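Long-range contacts in acireductone dioxygenase (PDB 4QGL), which probably catalyses the reaction of an acireductone with oxygen in methionine salvage, giving different products depending on whether iron or nickel is bound: residues Asp108-Val114 with Pro136-Val142; His117-Glu123 with Arg147-Gln153. All blocks are in the same frame, centred on the assembly; numbering follows the deposited sequence.

Contact 1: Asp108-Val114 with Pro136-Val142; sequences DEVRFIV and PGDLISV. With CD (cadmium ion), chain B.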
loop_
_atom_site.group_PDB
_atom_site.type_symbol
_atom_site.label_atom_id
_atom_site.label_comp_id
_atom_site.label_asym_id
_atom_site.label_seq_id
_atom_site.Cartn_x
_atom_site.Cartn_y
_atom_site.Cartn_z
ATOM N N ASP A 108 -0.421 12.388 -3.133
ATOM C CA ASP A 108 -0.979 11.045 -2.967
ATOM C C ASP A 108 0.108 10.082 -2.515
ATOM O O ASP A 108 1.259 10.299 -2.852
ATOM C CB ASP A 108 -1.516 10.545 -4.320
ATOM C CG ASP A 108 -2.814 11.260 -4.764
ATOM O OD1 ASP A 108 -3.412 12.051 -3.974
ATOM O OD2 ASP A 108 -3.252 10.995 -5.908
ATOM N N GLU A 109 -0.252 9.038 -1.755
ATOM C CA GLU A 109 0.672 7.957 -1.374
ATOM C C GLU A 109 0.201 6.626 -1.945
ATOM O O GLU A 109 -0.792 6.041 -1.489
ATOM C CB GLU A 109 0.790 7.825 0.148
ATOM C CG GLU A 109 1.924 6.909 0.621
ATOM C CD GLU A 109 1.787 6.567 2.073
ATOM O OE1 GLU A 109 1.204 7.401 2.792
ATOM O OE2 GLU A 109 2.234 5.483 2.528
ATOM N N VAL A 110 0.969 6.126 -2.902
ATOM C CA VAL A 110 0.584 4.989 -3.706
ATOM C C VAL A 110 1.493 3.826 -3.402
ATOM O O VAL A 110 2.688 3.970 -3.353
ATOM C CB VAL A 110 0.713 5.363 -5.169
ATOM C CG1 VAL A 110 0.142 4.284 -6.076
ATOM C CG2 VAL A 110 0.035 6.704 -5.410
ATOM N N ARG A 111 0.916 2.668 -3.163
ATOM C CA ARG A 111 1.692 1.479 -2.837
ATOM C C ARG A 111 1.064 0.298 -3.563
ATOM O O ARG A 111 -0.156 0.232 -3.658
ATOM C CB ARG A 111 1.696 1.216 -1.311
ATOM C CG ARG A 111 2.431 2.256 -0.459
ATOM C CD ARG A 111 3.933 2.319 -0.773
ATOM N NE ARG A 111 4.632 3.321 0.040
ATOM C CZ ARG A 111 4.663 4.618 -0.222
ATOM N NH1 ARG A 111 4.055 5.108 -1.286
ATOM N NH2 ARG A 111 5.312 5.429 0.583
ATOM N N PHE A 112 1.875 -0.616 -4.091
ATOM C CA PHE A 112 1.345 -1.880 -4.589
ATOM C C PHE A 112 1.980 -3.012 -3.833
ATOM O O PHE A 112 3.191 -3.089 -3.772
ATOM C CB PHE A 112 1.639 -2.034 -6.063
ATOM C CG PHE A 112 1.417 -3.426 -6.598
ATOM C CD1 PHE A 112 0.163 -3.893 -6.833
ATOM C CD2 PHE A 112 2.484 -4.243 -6.903
ATOM C CE1 PHE A 112 -0.032 -5.157 -7.344
ATOM C CE2 PHE A 112 2.302 -5.507 -7.415
ATOM C CZ PHE A 112 1.035 -5.966 -7.627
ATOM N N ILE A 113 1.200 -3.905 -3.259
ATOM C CA ILE A 113 1.827 -4.969 -2.486
ATOM C C ILE A 113 2.248 -6.128 -3.381
ATOM O O ILE A 113 1.442 -6.654 -4.164
ATOM C CB ILE A 113 0.905 -5.501 -1.385
ATOM C CG1 ILE A 113 0.386 -4.367 -0.470
ATOM C CG2 ILE A 113 1.610 -6.578 -0.590
ATOM C CD1 ILE A 113 1.336 -3.210 -0.254
ATOM N N VAL A 114 3.513 -6.505 -3.258
ATOM C CA VAL A 114 4.044 -7.661 -3.946
ATOM C C VAL A 114 4.075 -8.881 -3.074
ATOM O O VAL A 114 3.693 -9.949 -3.489
ATOM C CB VAL A 114 5.485 -7.449 -4.427
ATOM C CG1 VAL A 114 5.866 -8.565 -5.405
ATOM C CG2 VAL A 114 5.672 -6.096 -5.115
ATOM N N PRO A 136 -1.212 -9.295 -1.290
ATOM C CA PRO A 136 -0.456 -9.115 -2.519
ATOM C C PRO A 136 -1.361 -8.962 -3.713
ATOM O O PRO A 136 -2.418 -9.546 -3.738
ATOM C CB PRO A 136 0.359 -10.402 -2.616
ATOM C CG PRO A 136 0.574 -10.788 -1.165
ATOM C CD PRO A 136 -0.677 -10.384 -0.444
ATOM N N GLY A 137 -0.966 -8.144 -4.678
ATOM C CA GLY A 137 -1.802 -7.909 -5.864
ATOM C C GLY A 137 -2.646 -6.660 -5.714
ATOM O O GLY A 137 -3.347 -6.266 -6.659
ATOM N N ASP A 138 -2.522 -6.025 -4.544
ATOM C CA ASP A 138 -3.315 -4.864 -4.168
ATOM C C ASP A 138 -2.588 -3.561 -4.455
ATOM O O ASP A 138 -1.534 -3.342 -3.899
ATOM C CB ASP A 138 -3.575 -4.914 -2.654
ATOM C CG ASP A 138 -4.831 -5.705 -2.285
ATOM O OD1 ASP A 138 -5.523 -6.189 -3.200
ATOM O OD2 ASP A 138 -5.152 -5.847 -1.073
ATOM N N LEU A 139 -3.132 -2.670 -5.288
ATOM C CA LEU A 139 -2.617 -1.295 -5.383
ATOM C C LEU A 139 -3.614 -0.365 -4.799
ATOM O O LEU A 139 -4.781 -0.437 -5.167
ATOM C CB LEU A 139 -2.344 -0.842 -6.805
ATOM C CG LEU A 139 -1.832 0.617 -6.836
ATOM C CD1 LEU A 139 -0.693 0.759 -7.775
ATOM C CD2 LEU A 139 -2.906 1.623 -7.168
ATOM N N ILE A 140 -3.100 0.526 -3.939
ATOM C CA ILE A 140 -3.926 1.500 -3.237
ATOM C C ILE A 140 -3.346 2.877 -3.385
ATOM O O ILE A 140 -2.123 3.022 -3.354
ATOM C CB ILE A 140 -4.083 1.190 -1.720
ATOM C CG1 ILE A 140 -4.992 2.232 -1.093
ATOM C CG2 ILE A 140 -2.769 1.183 -0.951
ATOM C CD1 ILE A 140 -5.243 1.969 0.347
ATOM N N SER A 141 -4.199 3.889 -3.563
ATOM C CA SER A 141 -3.713 5.266 -3.508
ATOM C C SER A 141 -4.456 6.054 -2.463
ATOM O O SER A 141 -5.680 6.197 -2.496
ATOM C CB SER A 141 -3.771 6.032 -4.840
ATOM O OG SER A 141 -3.411 7.407 -4.611
ATOM N N VAL A 142 -3.661 6.594 -1.559
ATOM C CA VAL A 142 -4.148 7.283 -0.454
ATOM C C VAL A 142 -4.038 8.756 -0.777
ATOM O O VAL A 142 -2.929 9.279 -0.905
ATOM C CB VAL A 142 -3.313 6.929 0.778
ATOM C CG1 VAL A 142 -3.626 7.881 1.928
ATOM C CG2 VAL A 142 -3.548 5.476 1.185
HETATM CD CD CD B . 1.995 8.057 4.823
HETATM O O HOH W 1 2.096 5.917 5.790
#
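Phe112 and Leu139 face each other as a non-hydrogen-bonded pair of two antiparallel strands, whose axes run at 169°. Phe112 CB rests 4.0 Å from Leu139 CD1. CG is anti to the backbone N (chi1 167°), which turns the ring toward the Gly137-Asp138 backbone, met obliquely. CD1 meets Asp138 O at 3.4 Å, CE1 lies 3.4 Å from Gly137 C, and CZ ends near Gly137 CA at 3.9 Å; beyond the pair, Trp37 stacks on the ring. Val110 continues this face, its CG1 touching Leu139 CD1 where the two side chains cross at a slant, its CG2 against Ser141 OG at 3.6 Å. The backbones are zipped by six hydrogen bonds, among them Ile140 N to Arg111 O at 3.0 Å and 170°. The other face carries Glu109, Arg111, Ile140 and Val142. There Glu109, extended beyond CG, puts OE1 2.3 Å from a cadmium ion, and OE2 binds a second one, while Arg111 folds back so that NH1 donates to Val110 O at 2.7 Å, the acceptor lying in the guanidinium plane. The faces thus differ: one is mainly apolar packing, the other bears a metal ligand and an arginine predicted to be important for generating the dianion.

Contact 2: His117-Glu123 with Arg147-Gln153; sequences HGIFAIE and RHYFTLQ. With CD (cadmium ion), chain C; CD (cadmium ion), chain B.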
loop_
_atom_site.group_PDB
_atom_site.type_symbol
_atom_site.label_atom_id
_atom_site.label_comp_id
_atom_site.label_asym_id
_atom_site.label_seq_id
_atom_site.Cartn_x
_atom_site.Cartn_y
_atom_site.Cartn_z
ATOM N N HIS A 117 2.204 -8.195 3.986
ATOM C CA HIS A 117 0.951 -7.473 4.324
ATOM C C HIS A 117 1.173 -6.069 4.845
ATOM O O HIS A 117 2.257 -5.738 5.328
ATOM C CB HIS A 117 0.137 -8.225 5.375
ATOM C CG HIS A 117 -0.122 -9.657 5.035
ATOM N ND1 HIS A 117 0.778 -10.660 5.321
ATOM C CD2 HIS A 117 -1.178 -10.255 4.447
ATOM C CE1 HIS A 117 0.292 -11.816 4.911
ATOM N NE2 HIS A 117 -0.898 -11.597 4.376
ATOM N N GLY A 118 0.160 -5.226 4.734
ATOM C CA GLY A 118 0.180 -3.960 5.437
ATOM C C GLY A 118 -1.229 -3.583 5.796
ATOM O O GLY A 118 -2.172 -4.187 5.305
ATOM N N ILE A 119 -1.365 -2.608 6.689
ATOM C CA ILE A 119 -2.653 -2.022 6.992
ATOM C C ILE A 119 -2.521 -0.521 6.879
ATOM O O ILE A 119 -1.697 0.059 7.548
ATOM C CB ILE A 119 -3.151 -2.326 8.421
ATOM C CG1 ILE A 119 -3.187 -3.823 8.726
ATOM C CG2 ILE A 119 -4.583 -1.807 8.568
ATOM C CD1 ILE A 119 -3.106 -4.141 10.207
ATOM N N PHE A 120 -3.345 0.103 6.050
ATOM C CA PHE A 120 -3.493 1.538 6.110
ATOM C C PHE A 120 -4.718 1.922 6.893
ATOM O O PHE A 120 -5.799 1.404 6.646
ATOM C CB PHE A 120 -3.626 2.126 4.728
ATOM C CG PHE A 120 -2.300 2.461 4.110
ATOM C CD1 PHE A 120 -1.625 3.591 4.508
ATOM C CD2 PHE A 120 -1.723 1.651 3.134
ATOM C CE1 PHE A 120 -0.402 3.900 3.970
ATOM C CE2 PHE A 120 -0.500 1.963 2.596
ATOM C CZ PHE A 120 0.156 3.091 3.017
ATOM N N ALA A 121 -4.562 2.865 7.814
ATOM C CA ALA A 121 -5.689 3.343 8.615
ATOM C C ALA A 121 -6.036 4.755 8.168
ATOM O O ALA A 121 -5.258 5.679 8.394
ATOM C CB ALA A 121 -5.336 3.331 10.114
ATOM N N ILE A 122 -7.220 4.934 7.589
ATOM C CA ILE A 122 -7.549 6.193 6.919
ATOM C C ILE A 122 -8.758 6.832 7.568
ATOM O O ILE A 122 -9.758 6.161 7.889
ATOM C CB ILE A 122 -7.752 5.982 5.405
ATOM C CG1 ILE A 122 -6.470 5.437 4.788
ATOM C CG2 ILE A 122 -8.065 7.304 4.711
ATOM C CD1 ILE A 122 -6.695 4.501 3.618
ATOM N N GLU A 123 -8.634 8.132 7.801
ATOM C CA GLU A 123 -9.710 8.914 8.396
ATOM C C GLU A 123 -10.694 9.147 7.280
ATOM O O GLU A 123 -10.363 9.787 6.291
ATOM C CB GLU A 123 -9.201 10.245 8.949
ATOM C CG GLU A 123 -10.243 11.110 9.629
ATOM C CD GLU A 123 -9.624 12.377 10.250
ATOM O OE1 GLU A 123 -9.036 13.193 9.490
ATOM O OE2 GLU A 123 -9.691 12.574 11.506
ATOM N N ARG A 147 -5.641 12.283 6.531
ATOM C CA ARG A 147 -4.954 11.799 7.732
ATOM C C ARG A 147 -4.981 10.265 7.745
ATOM O O ARG A 147 -6.028 9.654 7.511
ATOM C CB ARG A 147 -5.599 12.370 8.978
ATOM C CG ARG A 147 -5.722 13.881 8.989
ATOM C CD ARG A 147 -4.388 14.597 9.221
ATOM N NE ARG A 147 -3.799 14.413 10.576
ATOM C CZ ARG A 147 -2.550 14.753 10.916
ATOM N NH1 ARG A 147 -1.720 15.328 10.040
ATOM N NH2 ARG A 147 -2.113 14.510 12.125
ATOM N N HIS A 148 -3.812 9.659 7.958
ATOM C CA HIS A 148 -3.688 8.211 7.960
ATOM C C HIS A 148 -2.439 7.765 8.728
ATOM O O HIS A 148 -1.599 8.594 9.013
ATOM C CB HIS A 148 -3.677 7.681 6.517
ATOM C CG HIS A 148 -2.502 8.111 5.720
ATOM N ND1 HIS A 148 -2.367 9.386 5.228
ATOM C CD2 HIS A 148 -1.382 7.450 5.354
ATOM C CE1 HIS A 148 -1.214 9.497 4.595
ATOM N NE2 HIS A 148 -0.585 8.340 4.672
ATOM N N TYR A 149 -2.335 6.491 9.108
ATOM C CA TYR A 149 -1.058 5.909 9.512
ATOM C C TYR A 149 -0.921 4.487 8.961
ATOM O O TYR A 149 -1.841 3.978 8.290
ATOM C CB TYR A 149 -0.852 5.970 11.019
ATOM C CG TYR A 149 -1.972 5.415 11.820
ATOM C CD1 TYR A 149 -3.047 6.217 12.163
ATOM C CD2 TYR A 149 -1.970 4.097 12.244
ATOM C CE1 TYR A 149 -4.104 5.722 12.914
ATOM C CE2 TYR A 149 -3.026 3.582 12.965
ATOM C CZ TYR A 149 -4.097 4.398 13.302
ATOM O OH TYR A 149 -5.174 3.937 14.023
ATOM N N PHE A 150 0.243 3.868 9.174
ATOM C CA PHE A 150 0.551 2.557 8.580
ATOM C C PHE A 150 1.016 1.541 9.619
ATOM O O PHE A 150 1.695 1.857 10.576
ATOM C CB PHE A 150 1.606 2.656 7.438
ATOM C CG PHE A 150 1.914 1.309 6.760
ATOM C CD1 PHE A 150 1.069 0.801 5.799
ATOM C CD2 PHE A 150 3.029 0.568 7.097
ATOM C CE1 PHE A 150 1.322 -0.429 5.197
ATOM C CE2 PHE A 150 3.284 -0.655 6.512
ATOM C CZ PHE A 150 2.440 -1.153 5.552
ATOM N N THR A 151 0.680 0.285 9.392
ATOM C CA THR A 151 1.053 -0.737 10.350
ATOM C C THR A 151 1.343 -2.016 9.576
ATOM O O THR A 151 0.691 -2.336 8.572
ATOM C CB THR A 151 -0.086 -0.924 11.377
ATOM O OG1 THR A 151 -0.010 0.092 12.404
ATOM C CG2 THR A 151 -0.016 -2.247 12.018
ATOM N N LEU A 152 2.341 -2.749 10.013
ATOM C CA LEU A 152 2.446 -4.101 9.565
ATOM C C LEU A 152 1.462 -4.978 10.312
ATOM O O LEU A 152 0.872 -4.618 11.295
ATOM C CB LEU A 152 3.845 -4.632 9.766
ATOM C CG LEU A 152 4.935 -3.850 9.055
ATOM C CD1 LEU A 152 6.285 -4.195 9.647
ATOM C CD2 LEU A 152 4.884 -4.173 7.572
ATOM N N GLN A 153 1.298 -6.169 9.805
ATOM C CA GLN A 153 0.519 -7.166 10.472
ATOM C C GLN A 153 1.457 -8.017 11.293
ATOM O O GLN A 153 2.601 -7.635 11.558
ATOM C CB GLN A 153 -0.264 -7.994 9.450
ATOM C CG GLN A 153 -1.151 -7.125 8.571
ATOM C CD GLN A 153 -2.467 -7.798 8.219
ATOM O OE1 GLN A 153 -2.692 -8.187 7.078
ATOM N NE2 GLN A 153 -3.341 -7.917 9.182
HETATM CD CD CD C . -2.872 -12.991 3.276
HETATM CD CD CD B . 1.995 8.057 4.823
HETATM O O HOH W 2 -8.663 12.993 6.571
HETATM O O HOH W 1 2.096 5.917 5.790
#
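His117 begins the pairing by setting its CB against Gln153 OE1 at 3.3 Å, ring and amide planes standing 81° apart. Its NE2 is directed at a cadmium ion that Glu135 and Gly1 also bind, and ND1 is hydrogen-bonded to Asp155. Gly118 follows, its CA 3.6 Å from Phe150 CZ, so the end of the ring abuts bare backbone. Ile119 exchanges backbone hydrogen bonds with Thr151 and sends CG1 across the Gln153 chain, meeting CG at 3.9 Å. At Phe120 the pair is aromatic: the edge of Phe150 points into the Phe120 face, the planes at 59°, with Phe150 CD1 3.6 Å above the ring centre. At the edge of the same ring, Phe120 CE1 lies 3.9 Å from His148 CD2. On the opposite face of the sheet, Ala121 CB sits 3.7 Å from the centroid of the Tyr149 ring, only 17° off its normal, a CH-pi contact. Ile122 lies alongside His148, whose NE2 is 2.6 Å from a different cadmium ion, shared with Glu109 OE1; its ND1 is hydrogen-bonded to Ala146 O. Glu123 closes the series: its N donates to Arg147 O, and water 2 bridges its OE1 to Arg147 N, while the guanidinium salt-bridges Glu102. Strand 148-151 is outermost in its antiparallel sheet; strand 116-123 also hydrogen-bonds to strand 129-134, and Ile122 and His148 both pack on Val142 of strand 138-142.

Overall arrangement
Contacts 1 and 2 have centres 11 Å apart and belong to the two antiparallel sheets of the cupin fold, contact 1 lying nearer the centre of the molecule. Their segments alternate in sequence: strand 109-113 leads into 116-123, and 138-142 into 148-151, so the chain crosses between the sheets repeatedly. Between the sheets, Val142 CG2 lies 4.1 Å from Ile122 CD1. The same interface holds a cadmium ion, to which contact 1 brings Glu109 and contact 2 His148, with His103 and His105 completing the protein ligands. Each sheet therefore gives one ligand to a single metal site, where iron or nickel is predicted to bind, and the segment before strand 109-113 gives two histidines.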